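Local coordinates for putative dienelactone hydrolase (Klebsiella pneumoniae subsp. pneumoniae MGH 78578, PDB 3F67), which probably acts as an alpha/beta-hydrolase of the dienelactone hydrolase family, cleaving ester or lactone bonds, although its natural substrate is not established, at residues R53-E58 with Q232-W237; P65-R70 with F122-R127; G72-Y77 with K85-K90; G174-G177 with S182-Q185; T190-L195 with I204-E209. All blocks are in the same frame, centred on the assembly; numbering follows the deposited sequence. Where two conformers were deposited one is given.

Contact 1: R53-E58 with Q232-W237; sequences RRLAQE and QRMLAW
Leu55 and selenomethionine Met234 make the closest apolar contact between the end of helix 46-57 and helix 224-238. Leu55 CD2 lies 3.6 Å from Met234 CE. The two side chains cross at about a right angle. The Met234 chain runs extended as far as SE and then bends at the last torsion (chi3 67°), which turns its methyl toward the leucine. Leu55 CD2 also faces Leu235 CD2, at a looser 4.4 Å.

A second apolar contact involves the side of an acidic chain. Leu235 sends both methyls against Glu58. Its CD2 rests on Glu58 CG at 3.8 Å, and its CD1 approaches the carboxylate carbon, Glu58 CD, at 3.7 Å. A bend at chi2 (-70°) lays the Glu58 chain across Leu235, the two side chains again crossing at about a right angle.

The polar link is indirect. One water donates to Glu58 OE2 at 2.7 Å and to Gln232 OE1 at 3.0 Å. It bridges the two side chains at the exposed margin, while Leu55 and Met234 are buried. No direct hydrogen bond joins the two segments.

The contact is small, burying 160 Å² over both sides, and the nearest CA atoms, those of Glu58 and Leu235, are 8.4 Å apart. The backbones stay well apart, and the contact is made by side chains. Nearby, Arg54 makes a cation-pi contact with Trp231 of helix 224-238. The helices pack on the central sheet: Met234 on Val143 and Trp145 of strand 141-145, and Ala56 on Ile4 of the edge strand 4-13.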
# COMPACT_ATOMS: atom_id res chain seq x y z
N ARG A 53 4.56 8.87 9.51
CA ARG A 53 4.49 9.64 10.76
C ARG A 53 3.03 9.88 11.21
O ARG A 53 2.73 9.78 12.41
CB ARG A 53 5.21 10.98 10.61
CG ARG A 53 6.71 10.78 10.49
CD ARG A 53 7.44 12.11 10.54
NE ARG A 53 7.14 13.05 9.44
CZ ARG A 53 7.81 13.16 8.31
NH1 ARG A 53 8.82 12.33 8.03
NH2 ARG A 53 7.45 14.13 7.43
N ARG A 54 2.13 10.15 10.24
CA ARG A 54 0.70 10.34 10.55
C ARG A 54 0.09 9.07 11.12
O ARG A 54 -0.71 9.13 12.08
CB ARG A 54 -0.05 10.86 9.31
CG ARG A 54 0.35 12.31 8.99
CD ARG A 54 -0.34 12.81 7.75
NE ARG A 54 -1.79 12.60 7.80
CZ ARG A 54 -2.57 12.58 6.73
NH1 ARG A 54 -2.06 12.82 5.53
NH2 ARG A 54 -3.91 12.39 6.88
N LEU A 55 0.49 7.92 10.58
CA LEU A 55 0.01 6.63 11.13
C LEU A 55 0.56 6.37 12.53
O LEU A 55 -0.16 5.84 13.41
CB LEU A 55 0.41 5.47 10.19
CG LEU A 55 -0.46 5.39 8.90
CD1 LEU A 55 0.20 4.48 7.84
CD2 LEU A 55 -1.87 4.88 9.24
N ALA A 56 1.82 6.74 12.76
CA ALA A 56 2.43 6.57 14.10
C ALA A 56 1.70 7.44 15.15
O ALA A 56 1.53 7.01 16.27
CB ALA A 56 3.91 6.91 14.06
N GLN A 57 1.20 8.60 14.75
CA GLN A 57 0.43 9.47 15.66
C GLN A 57 -0.88 8.80 16.06
O GLN A 57 -1.47 9.18 17.05
CB GLN A 57 0.14 10.81 15.00
CG GLN A 57 1.37 11.60 14.76
CD GLN A 57 1.07 12.92 14.04
OE1 GLN A 57 0.39 12.94 13.02
NE2 GLN A 57 1.59 14.00 14.57
N GLU A 58 -1.32 7.83 15.27
CA GLU A 58 -2.55 7.06 15.61
C GLU A 58 -2.30 5.81 16.41
O GLU A 58 -3.26 5.10 16.78
CB GLU A 58 -3.32 6.68 14.33
CG GLU A 58 -3.69 7.88 13.44
CD GLU A 58 -4.77 8.78 14.04
OE1 GLU A 58 -5.39 8.41 15.06
OE2 GLU A 58 -4.99 9.87 13.48
N GLN A 232 -10.04 8.74 7.37
CA GLN A 232 -10.85 8.30 8.51
C GLN A 232 -11.42 6.91 8.24
O GLN A 232 -11.47 6.09 9.17
CB GLN A 232 -11.96 9.31 8.81
CG GLN A 232 -11.41 10.68 9.36
CD GLN A 232 -10.44 10.49 10.56
OE1 GLN A 232 -9.28 10.99 10.56
NE2 GLN A 232 -10.88 9.70 11.56
N ARG A 233 -11.78 6.63 6.99
CA ARG A 233 -12.31 5.27 6.64
C ARG A 233 -11.21 4.23 6.81
O ARG A 233 -11.47 3.13 7.25
CB ARG A 233 -12.86 5.20 5.21
CG ARG A 233 -14.24 5.92 5.04
CD ARG A 233 -14.74 5.79 3.61
NE ARG A 233 -16.03 6.50 3.53
CZ ARG A 233 -17.22 5.96 3.76
NH1 ARG A 233 -17.33 4.66 4.02
NH2 ARG A 233 -18.33 6.73 3.63
N MSE A 234 -9.98 4.59 6.46
CA MSE A 234 -8.85 3.66 6.66
C MSE A 234 -8.65 3.33 8.15
O MSE A 234 -8.54 2.16 8.55
CB MSE A 234 -7.57 4.27 6.09
CG MSE A 234 -6.31 3.39 6.30
SE MSE A 234 -4.71 4.46 5.93
CE MSE A 234 -4.89 5.68 7.41
N LEU A 235 -8.58 4.38 8.98
CA LEU A 235 -8.46 4.15 10.41
C LEU A 235 -9.64 3.35 10.97
O LEU A 235 -9.43 2.49 11.84
CB LEU A 235 -8.33 5.48 11.17
CG LEU A 235 -7.02 6.23 10.78
CD1 LEU A 235 -7.08 7.61 11.43
CD2 LEU A 235 -5.74 5.49 11.26
N ALA A 236 -10.86 3.60 10.49
CA ALA A 236 -12.03 2.83 10.96
C ALA A 236 -11.91 1.34 10.58
O ALA A 236 -12.29 0.45 11.34
CB ALA A 236 -13.34 3.44 10.34
N TRP A 237 -11.35 1.09 9.39
CA TRP A 237 -11.25 -0.27 8.87
C TRP A 237 -10.27 -1.05 9.72
O TRP A 237 -10.46 -2.24 9.98
CB TRP A 237 -10.75 -0.20 7.41
CG TRP A 237 -10.87 -1.49 6.64
CD1 TRP A 237 -9.86 -2.36 6.35
CD2 TRP A 237 -12.04 -1.97 6.00
NE1 TRP A 237 -10.35 -3.41 5.58
CE2 TRP A 237 -11.68 -3.17 5.33
CE3 TRP A 237 -13.37 -1.50 5.91
CZ2 TRP A 237 -12.60 -3.92 4.57
CZ3 TRP A 237 -14.31 -2.23 5.15
CH2 TRP A 237 -13.92 -3.44 4.49
O HOH W 1 -7.10 11.20 12.54

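Contact 2: P65-R70 with F122-R127; sequences PELYFR and FCWGGR
Trp124 has the largest buried area in this contact, and Tyr68 meets it edge-to-face. The tyrosine edge points at the indole face. The planes stand at 82°, and the centroids of the tyrosine ring and the indole six-membered ring are 5.0 Å apart. Tyr68 OH sits over the middle of the indole, 3.3 Å from Trp124 CD2. Beside it, Tyr68 CE1 lies 3.5 Å from Trp124 CZ2. The hydroxyl is buried here and has no hydrogen-bond partner in the model; across the contact it faces the indole.

Leu67 comes to the rim of the same indole. Its CD1 is near the ring plane, 4.0 Å from Trp124 CZ3. The indole is thus met on a face and at an edge by consecutive residues of one loop. Trp124 has CG anti to its backbone N (chi1 178°), which carries the ring out from the helix start toward that loop.

Just before Trp124, Cys123 is the N-cap of helix 124-133. Its positive phi (65°) marks the strained turn between strand 116-122 and the helix. With Gly121 and Gly125 this matches a nucleophile elbow of the alpha/beta-hydrolase fold, and Cys123 is probably the nucleophile, as in dienelactone hydrolases.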
# COMPACT_ATOMS: atom_id res chain seq x y z
N PRO A 65 8.97 0.38 3.02
CA PRO A 65 10.20 -0.14 2.37
C PRO A 65 10.45 0.48 0.98
O PRO A 65 9.51 0.78 0.23
CB PRO A 65 9.89 -1.65 2.22
CG PRO A 65 8.38 -1.70 2.03
CD PRO A 65 7.85 -0.60 2.99
N GLU A 66 11.73 0.61 0.66
CA GLU A 66 12.20 1.07 -0.62
C GLU A 66 12.16 -0.13 -1.58
O GLU A 66 13.19 -0.77 -1.85
CB GLU A 66 13.64 1.55 -0.46
CG GLU A 66 14.08 2.55 -1.53
CD GLU A 66 13.25 3.82 -1.50
OE1 GLU A 66 12.15 3.82 -2.08
OE2 GLU A 66 13.72 4.82 -0.90
N LEU A 67 10.96 -0.43 -2.11
CA LEU A 67 10.78 -1.71 -2.85
C LEU A 67 11.57 -1.81 -4.16
O LEU A 67 11.83 -2.92 -4.64
CB LEU A 67 9.29 -1.97 -3.09
CG LEU A 67 8.56 -2.23 -1.76
CD1 LEU A 67 7.05 -2.05 -1.88
CD2 LEU A 67 8.83 -3.66 -1.33
N TYR A 68 11.95 -0.67 -4.74
CA TYR A 68 12.62 -0.71 -6.06
C TYR A 68 14.14 -0.85 -5.94
O TYR A 68 14.82 -0.84 -6.97
CB TYR A 68 12.30 0.56 -6.89
CG TYR A 68 10.82 0.78 -7.26
CD1 TYR A 68 9.86 -0.23 -7.05
CD2 TYR A 68 10.43 1.98 -7.86
CE1 TYR A 68 8.49 -0.02 -7.43
CE2 TYR A 68 9.09 2.22 -8.24
CZ TYR A 68 8.14 1.21 -8.02
OH TYR A 68 6.84 1.46 -8.37
N PHE A 69 14.68 -0.99 -4.72
CA PHE A 69 16.14 -0.75 -4.49
C PHE A 69 17.10 -1.57 -5.37
O PHE A 69 18.18 -1.10 -5.72
CB PHE A 69 16.52 -0.86 -2.98
CG PHE A 69 16.62 -2.28 -2.47
CD1 PHE A 69 17.87 -2.84 -2.19
CD2 PHE A 69 15.48 -3.06 -2.29
CE1 PHE A 69 17.96 -4.19 -1.72
CE2 PHE A 69 15.55 -4.37 -1.83
CZ PHE A 69 16.80 -4.95 -1.54
N ARG A 70 16.69 -2.78 -5.74
CA ARG A 70 17.57 -3.66 -6.53
C ARG A 70 17.59 -3.24 -7.99
O ARG A 70 18.58 -3.50 -8.69
CB ARG A 70 17.06 -5.10 -6.51
CG ARG A 70 17.06 -5.74 -5.11
CD ARG A 70 16.60 -7.19 -5.22
NE ARG A 70 16.36 -7.79 -3.89
CZ ARG A 70 15.19 -7.62 -3.25
NH1 ARG A 70 14.26 -6.85 -3.78
NH2 ARG A 70 14.97 -8.19 -2.08
N PHE A 122 -0.66 3.10 -2.03
CA PHE A 122 -1.22 4.17 -2.86
C PHE A 122 -0.78 3.99 -4.29
O PHE A 122 0.40 3.77 -4.53
CB PHE A 122 -0.70 5.54 -2.34
CG PHE A 122 -1.06 5.78 -0.91
CD1 PHE A 122 -2.24 6.45 -0.58
CD2 PHE A 122 -0.24 5.26 0.11
CE1 PHE A 122 -2.62 6.63 0.81
CE2 PHE A 122 -0.62 5.38 1.46
CZ PHE A 122 -1.79 6.07 1.80
N CYS A 123 -1.73 4.09 -5.21
CA CYS A 123 -1.42 4.12 -6.62
C CYS A 123 -0.81 2.77 -7.03
O CYS A 123 -1.48 1.73 -6.87
CB CYS A 123 -0.50 5.30 -6.90
SG CYS A 123 -0.45 5.53 -8.59
N TRP A 124 0.43 2.75 -7.53
CA TRP A 124 1.15 1.46 -7.76
C TRP A 124 1.03 0.55 -6.51
O TRP A 124 0.76 -0.67 -6.59
CB TRP A 124 2.64 1.74 -8.09
CG TRP A 124 3.46 0.50 -8.30
CD1 TRP A 124 3.63 -0.20 -9.48
CD2 TRP A 124 4.19 -0.19 -7.31
NE1 TRP A 124 4.46 -1.30 -9.27
CE2 TRP A 124 4.84 -1.29 -7.95
CE3 TRP A 124 4.44 0.05 -5.93
CZ2 TRP A 124 5.68 -2.18 -7.24
CZ3 TRP A 124 5.28 -0.84 -5.22
CH2 TRP A 124 5.87 -1.93 -5.88
N GLY A 125 1.22 1.19 -5.35
CA GLY A 125 1.14 0.52 -4.06
C GLY A 125 -0.24 0.01 -3.66
O GLY A 125 -0.35 -0.95 -2.87
N GLY A 126 -1.28 0.63 -4.23
CA GLY A 126 -2.66 0.19 -3.97
C GLY A 126 -2.93 -1.09 -4.72
O GLY A 126 -3.64 -1.95 -4.21
N ARG A 127 -2.35 -1.25 -5.92
CA ARG A 127 -2.50 -2.55 -6.59
C ARG A 127 -1.78 -3.64 -5.81
O ARG A 127 -2.32 -4.73 -5.60
CB ARG A 127 -2.00 -2.46 -8.04
CG ARG A 127 -1.94 -3.86 -8.72
CD ARG A 127 -1.51 -3.74 -10.18
NE ARG A 127 -1.18 -5.06 -10.74
CZ ARG A 127 -0.02 -5.68 -10.55
NH1 ARG A 127 0.96 -5.08 -9.87
NH2 ARG A 127 0.18 -6.87 -11.11

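Contact 3: G72-Y77 with K85-K90; sequences GDPNEY and KELVSK
Leu87 carries most of the apolar contact, reaching from the last turns of helix 80-88 into the preceding loop. With CG turned away from the backbone N (chi1 179°), the side chain points its two methyls at the loop, and they divide the work. CD1 lies directly against the main chain of Gly72, 3.5 Å from the glycine N and 3.7 Å from its CA. CD2 sits against Pro74, 3.7 Å from the proline N and 3.9 Å from its CD.

The aromatic part belongs to Tyr77. Glu86 CB and Leu87 CB approach its ring obliquely, and the Tyr77 and Glu86 side chains cross at about a right angle. On the leucine side, Tyr77 CE2 is 4.0 Å from Leu87 CB. At the far end, Tyr77 OH is 3.5 Å from Glu86 CB. The glutamate then bends at chi2 (-61°) and takes its carboxylate away from the loop.

There is no hydrogen bond between the segments. Polar bonds instead shape the loop itself. Asp73 OD1 accepts from Asn75 N at 2.9 Å, from above the carboxylate plane. The backbone bonds Glu76 N to Asp73 O and Tyr77 N to Pro74 O follow the short 3-10 turn.

Leu87 also touches Tyr68 and Gln71. The arrangement is a loop folded back on the helix that follows it, with an Asx turn at Asp73 leading into the 3-10 turn 74-76.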
# COMPACT_ATOMS: atom_id res chain seq x y z
N GLY A 72 16.57 0.04 -9.26
CA GLY A 72 17.01 1.42 -9.52
C GLY A 72 16.38 2.43 -8.60
O GLY A 72 15.67 2.08 -7.67
N ASP A 73 16.69 3.70 -8.87
CA ASP A 73 16.28 4.79 -8.00
C ASP A 73 15.30 5.68 -8.77
O ASP A 73 15.68 6.30 -9.78
CB ASP A 73 17.54 5.60 -7.67
CG ASP A 73 17.25 6.84 -6.84
OD1 ASP A 73 16.08 7.06 -6.45
OD2 ASP A 73 18.22 7.61 -6.61
N PRO A 74 14.05 5.80 -8.29
CA PRO A 74 13.04 6.60 -9.00
C PRO A 74 13.45 8.07 -9.15
O PRO A 74 13.04 8.75 -10.10
CB PRO A 74 11.78 6.45 -8.12
CG PRO A 74 12.24 5.79 -6.88
CD PRO A 74 13.48 5.07 -7.16
N ASN A 75 14.30 8.55 -8.24
CA ASN A 75 14.86 9.91 -8.37
C ASN A 75 15.76 10.15 -9.57
O ASN A 75 16.03 11.31 -9.93
CB ASN A 75 15.55 10.31 -7.07
CG ASN A 75 14.56 10.40 -5.92
OD1 ASN A 75 13.45 10.92 -6.07
ND2 ASN A 75 14.97 9.89 -4.76
N GLU A 76 16.22 9.08 -10.22
CA GLU A 76 16.96 9.21 -11.47
C GLU A 76 16.10 9.41 -12.73
O GLU A 76 16.64 9.50 -13.82
CB GLU A 76 17.91 8.02 -11.66
CG GLU A 76 18.97 8.02 -10.59
CD GLU A 76 20.12 7.10 -10.88
OE1 GLU A 76 19.96 6.13 -11.67
OE2 GLU A 76 21.20 7.38 -10.35
N TYR A 77 14.78 9.52 -12.56
CA TYR A 77 13.90 9.74 -13.70
C TYR A 77 13.17 11.05 -13.53
O TYR A 77 12.85 11.43 -12.40
CB TYR A 77 12.89 8.59 -13.80
CG TYR A 77 13.62 7.32 -14.12
CD1 TYR A 77 14.00 7.03 -15.44
CD2 TYR A 77 14.04 6.47 -13.10
CE1 TYR A 77 14.73 5.87 -15.74
CE2 TYR A 77 14.79 5.32 -13.39
CZ TYR A 77 15.12 5.03 -14.70
OH TYR A 77 15.84 3.90 -14.98
N LYS A 85 8.63 2.68 -17.79
CA LYS A 85 9.30 1.77 -18.75
C LYS A 85 10.62 1.17 -18.26
O LYS A 85 10.87 -0.04 -18.39
CB LYS A 85 9.50 2.47 -20.10
CG LYS A 85 10.14 1.61 -21.20
CD LYS A 85 10.15 2.42 -22.51
CE LYS A 85 10.98 1.76 -23.60
NZ LYS A 85 10.99 2.60 -24.86
N GLU A 86 11.49 2.02 -17.71
CA GLU A 86 12.84 1.61 -17.39
C GLU A 86 13.03 1.08 -15.96
O GLU A 86 14.01 0.38 -15.67
CB GLU A 86 13.83 2.75 -17.66
CG GLU A 86 13.78 3.33 -19.09
CD GLU A 86 14.11 2.33 -20.21
OE1 GLU A 86 14.73 1.26 -19.94
OE2 GLU A 86 13.77 2.62 -21.38
N LEU A 87 12.08 1.39 -15.08
CA LEU A 87 12.20 0.94 -13.69
C LEU A 87 10.97 0.17 -13.21
O LEU A 87 11.07 -1.01 -12.89
CB LEU A 87 12.50 2.13 -12.76
CG LEU A 87 12.62 1.80 -11.26
CD1 LEU A 87 13.67 0.67 -11.04
CD2 LEU A 87 13.04 3.07 -10.51
N VAL A 88 9.81 0.82 -13.14
CA VAL A 88 8.64 0.18 -12.51
C VAL A 88 8.32 -1.18 -13.15
O VAL A 88 8.05 -2.17 -12.44
CB VAL A 88 7.37 1.07 -12.55
CG1 VAL A 88 6.18 0.34 -11.88
CG2 VAL A 88 7.63 2.43 -11.82
N SER A 89 8.41 -1.23 -14.47
CA SER A 89 8.01 -2.40 -15.26
C SER A 89 9.06 -3.51 -15.19
O SER A 89 8.91 -4.58 -15.79
CB SER A 89 7.72 -1.96 -16.70
OG SER A 89 6.55 -1.16 -16.74
N LYS A 90 10.13 -3.24 -14.45
CA LYS A 90 11.18 -4.22 -14.25
C LYS A 90 11.21 -4.79 -12.83
O LYS A 90 12.06 -5.64 -12.52
CB LYS A 90 12.55 -3.62 -14.66
CG LYS A 90 12.56 -3.16 -16.13
CD LYS A 90 13.94 -3.06 -16.70
CE LYS A 90 13.93 -2.52 -18.13
NZ LYS A 90 13.15 -3.38 -19.07

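Contact 4: G174-G177 with S182-Q185; sequences GLYG and SIPQ
Tyr176 and Ile183 meet where strand 172-177 of the alpha/beta-hydrolase sheet gives way to the loop before helix 185-197. Ile183 CG2 comes to the edge of the tyrosine ring, near its plane, at 3.8 Å from Tyr176 CD2. Ile183 CD1 adds a looser approach, 4.0 Å from Tyr176 CE2. The two side chains cross at about a right angle.

The next shell is a water held by both segments. It donates to Gly177 O and to Ile183 O, and accepts a weak bond from Gln185 NE2. The bend of Gln185 at chi2 (-53°) swings its amide back toward the strand end, yet Gln185 NE2 stays 3.6 Å from Gly177 O. The water therefore joins parts that do not bond directly.

Further out, Tyr176 OH is hydrogen-bonded to Gly147 O and Trp130 NE1, which probably helps fix the ring. Ile183 also touches His212, and Asp180 OD1 bonds to Ser182 OG. Asp180 and His212 have the geometry of a probable Cys-His-Asp triad with Cys123, so this loop borders the likely active site. The bridging water lies at the edge of the Tyr176 ring, in its plane, with its oxygen 2.8 Å from Gly177 O.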
# COMPACT_ATOMS: atom_id res chain seq x y z
N GLY A 174 -11.18 -0.50 -0.54
CA GLY A 174 -10.55 0.28 -1.62
C GLY A 174 -11.07 1.71 -1.58
O GLY A 174 -12.26 1.94 -1.36
N LEU A 175 -10.19 2.68 -1.79
CA LEU A 175 -10.60 4.10 -1.81
C LEU A 175 -10.26 4.63 -3.20
O LEU A 175 -9.08 4.75 -3.55
CB LEU A 175 -9.82 4.86 -0.70
CG LEU A 175 -10.13 4.33 0.72
CD1 LEU A 175 -9.14 4.95 1.75
CD2 LEU A 175 -11.63 4.63 1.14
N TYR A 176 -11.29 4.93 -4.01
CA TYR A 176 -11.11 5.16 -5.45
C TYR A 176 -11.74 6.51 -5.83
O TYR A 176 -12.69 6.97 -5.17
CB TYR A 176 -11.72 3.98 -6.25
CG TYR A 176 -10.73 2.82 -6.27
CD1 TYR A 176 -10.42 2.11 -5.08
CD2 TYR A 176 -10.08 2.45 -7.46
CE1 TYR A 176 -9.49 1.11 -5.07
CE2 TYR A 176 -9.13 1.40 -7.47
CZ TYR A 176 -8.85 0.73 -6.27
OH TYR A 176 -7.89 -0.26 -6.24
N GLY A 177 -11.20 7.14 -6.88
CA GLY A 177 -11.75 8.43 -7.35
C GLY A 177 -12.58 8.27 -8.64
O GLY A 177 -12.12 7.67 -9.62
N SER A 182 -7.42 6.91 -15.26
CA SER A 182 -6.54 5.73 -15.29
C SER A 182 -7.22 4.47 -14.70
O SER A 182 -6.75 3.36 -14.95
CB SER A 182 -5.20 6.00 -14.61
OG SER A 182 -5.31 5.94 -13.21
N ILE A 183 -8.29 4.67 -13.93
CA ILE A 183 -9.06 3.55 -13.33
C ILE A 183 -10.55 3.81 -13.58
O ILE A 183 -11.27 4.29 -12.69
CB ILE A 183 -8.72 3.35 -11.81
CG1 ILE A 183 -7.21 3.16 -11.65
CG2 ILE A 183 -9.54 2.19 -11.17
CD1 ILE A 183 -6.73 3.13 -10.19
N PRO A 184 -11.02 3.49 -14.79
CA PRO A 184 -12.41 3.78 -15.10
C PRO A 184 -13.39 3.01 -14.27
O PRO A 184 -13.10 1.90 -13.75
CB PRO A 184 -12.54 3.36 -16.60
CG PRO A 184 -11.18 3.31 -17.09
CD PRO A 184 -10.32 2.89 -15.94
N GLN A 185 -14.58 3.56 -14.12
CA GLN A 185 -15.57 2.92 -13.30
C GLN A 185 -16.03 1.53 -13.80
O GLN A 185 -16.47 0.71 -13.00
CB GLN A 185 -16.77 3.86 -13.03
CG GLN A 185 -16.34 5.09 -12.25
CD GLN A 185 -15.58 4.70 -10.98
OE1 GLN A 185 -16.14 4.08 -10.09
NE2 GLN A 185 -14.30 5.05 -10.92
O HOH W 2 -11.51 4.99 -9.99

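Contact 5: T190-L195 with I204-E209; sequences TMRQAL and IVVYPE
Helix 190-195 runs nearly antiparallel to strand 204-207, at 162° between their directions, with the two short axes 11.1 Å apart at closest approach.

Ile204 is the main apolar residue of the strand here. Its CD1 reaches the selenomethionine Met191, lying 3.8 Å from Met191 CG, and the two side chains cross at about a right angle. Leu195 closes on the same methyl from the next helical turn: Leu195 CD1 is 4.3 Å from Ile204 CD1.

Arg192, partly exposed, adds the polar part. Its chain is extended from CG to NE, which carries the guanidinium to the strand. Arg192 NH2 donates to Ile204 O at 2.8 Å. The acceptor lies in the guanidinium plane, while the donor is tilted 35° from the carbonyl plane. The N-H...O angle of 142° shows a bent bond. A water accepts from Arg192 NE and from Ile204 N, so one arginine grips both the carbonyl and, through water, the amide of Ile204. Arg192 NH2 also passes 3.9 Å from Val206 CG2.

Strand 172-177, helix 185-197 and strand 202-207 form a beta-alpha-beta unit, and this contact packs its helix on its second strand. Strand 202-207 is the outermost strand on this side of the sheet. On the other face of the strand, Val205 packs on Arg233 of helix 224-238. On the helix side, Met191 touches Pro161 and Val162 of helix 161-164.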
# COMPACT_ATOMS: atom_id res chain seq x y z
N THR A 190 -15.99 -4.49 -12.78
CA THR A 190 -15.39 -5.80 -13.00
C THR A 190 -14.85 -6.34 -11.67
O THR A 190 -15.03 -7.51 -11.35
CB THR A 190 -14.24 -5.72 -14.05
OG1 THR A 190 -14.78 -5.19 -15.27
CG2 THR A 190 -13.64 -7.07 -14.32
N MSE A 191 -14.20 -5.47 -10.90
CA MSE A 191 -13.65 -5.92 -9.63
C MSE A 191 -14.76 -6.29 -8.63
O MSE A 191 -14.65 -7.30 -7.92
CB MSE A 191 -12.75 -4.82 -9.03
CG MSE A 191 -12.14 -5.26 -7.72
SE MSE A 191 -10.83 -6.71 -8.02
CE MSE A 191 -10.03 -6.75 -6.27
N ARG A 192 -15.84 -5.51 -8.61
CA ARG A 192 -16.97 -5.84 -7.75
C ARG A 192 -17.58 -7.18 -8.12
O ARG A 192 -17.99 -7.92 -7.23
CB ARG A 192 -18.05 -4.74 -7.75
CG ARG A 192 -17.58 -3.50 -6.98
CD ARG A 192 -18.57 -2.34 -7.13
NE ARG A 192 -18.24 -1.29 -6.16
CZ ARG A 192 -18.53 -0.00 -6.32
NH1 ARG A 192 -19.13 0.43 -7.44
NH2 ARG A 192 -18.23 0.85 -5.38
N GLN A 193 -17.65 -7.48 -9.42
CA GLN A 193 -18.12 -8.79 -9.86
C GLN A 193 -17.19 -9.87 -9.32
O GLN A 193 -17.69 -10.91 -8.87
CB GLN A 193 -18.24 -8.90 -11.39
CG GLN A 193 -19.37 -8.11 -11.99
CD GLN A 193 -19.48 -8.32 -13.51
OE1 GLN A 193 -18.65 -9.02 -14.12
NE2 GLN A 193 -20.47 -7.68 -14.12
N ALA A 194 -15.88 -9.64 -9.38
CA ALA A 194 -14.91 -10.63 -8.97
C ALA A 194 -15.04 -10.87 -7.45
O ALA A 194 -15.01 -12.01 -6.99
CB ALA A 194 -13.48 -10.18 -9.33
N LEU A 195 -15.20 -9.79 -6.71
CA LEU A 195 -15.34 -9.87 -5.22
C LEU A 195 -16.64 -10.59 -4.81
O LEU A 195 -16.64 -11.43 -3.88
CB LEU A 195 -15.29 -8.47 -4.63
CG LEU A 195 -13.94 -7.77 -4.75
CD1 LEU A 195 -14.08 -6.26 -4.44
CD2 LEU A 195 -12.86 -8.47 -3.87
N ILE A 204 -15.39 -1.20 -2.08
CA ILE A 204 -14.72 -0.11 -2.79
C ILE A 204 -15.59 1.14 -2.65
O ILE A 204 -16.77 1.16 -3.03
CB ILE A 204 -14.52 -0.45 -4.31
CG1 ILE A 204 -13.56 -1.64 -4.42
CG2 ILE A 204 -13.98 0.74 -5.06
CD1 ILE A 204 -13.45 -2.27 -5.85
N VAL A 205 -15.01 2.18 -2.06
CA VAL A 205 -15.69 3.46 -1.92
C VAL A 205 -15.19 4.35 -3.04
O VAL A 205 -13.98 4.49 -3.22
CB VAL A 205 -15.36 4.06 -0.55
CG1 VAL A 205 -15.89 5.56 -0.44
CG2 VAL A 205 -15.93 3.14 0.58
N VAL A 206 -16.14 4.92 -3.82
CA VAL A 206 -15.78 5.78 -4.94
C VAL A 206 -16.15 7.24 -4.62
O VAL A 206 -17.32 7.53 -4.32
CB VAL A 206 -16.51 5.36 -6.21
CG1 VAL A 206 -16.08 6.27 -7.36
CG2 VAL A 206 -16.16 3.90 -6.54
N TYR A 207 -15.16 8.11 -4.65
CA TYR A 207 -15.34 9.54 -4.34
C TYR A 207 -15.70 10.31 -5.61
O TYR A 207 -14.87 10.43 -6.51
CB TYR A 207 -14.06 10.12 -3.71
CG TYR A 207 -13.86 9.58 -2.31
CD1 TYR A 207 -14.46 10.22 -1.21
CD2 TYR A 207 -13.12 8.41 -2.10
CE1 TYR A 207 -14.33 9.69 0.10
CE2 TYR A 207 -12.99 7.89 -0.80
CZ TYR A 207 -13.57 8.55 0.27
OH TYR A 207 -13.45 8.06 1.54
N PRO A 208 -16.93 10.86 -5.67
CA PRO A 208 -17.40 11.53 -6.90
C PRO A 208 -16.48 12.65 -7.41
O PRO A 208 -16.40 12.87 -8.61
CB PRO A 208 -18.78 12.12 -6.52
CG PRO A 208 -19.22 11.43 -5.32
CD PRO A 208 -17.96 10.82 -4.61
N GLU A 209 -15.83 13.38 -6.51
CA GLU A 209 -15.12 14.57 -6.95
C GLU A 209 -13.62 14.35 -7.13
O GLU A 209 -12.90 15.27 -7.52
CB GLU A 209 -15.33 15.69 -5.92
CG GLU A 209 -16.80 16.07 -5.75
CD GLU A 209 -17.45 16.41 -7.08
OE1 GLU A 209 -16.78 17.07 -7.93
OE2 GLU A 209 -18.61 15.98 -7.31
O HOH W 3 -17.95 -2.27 -3.24

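Overall arrangement
From the N terminus, contact 1 opens first at 53-58 and closes last at 232-237, so it encloses all the others. It brings helix 46-57 to the C-terminal helix 224-238. Contact 2 links the loop after strand 61-65 to the start of helix 124-133. Contact 3 is nested inside it and folds the loop onto helix 80-88; the two touch through Tyr68 and Val88. Contacts 4 and 5 follow in series after contact 2. Each uses one of the neighbouring strands 172-177 and 202-207, and the contact centres are about 7 Å apart. Arg233 of contact 1 packs on Leu175 of contact 4 and Tyr207 of contact 5. Contacts 1 and 3 lie on opposite sides of the chain's centre.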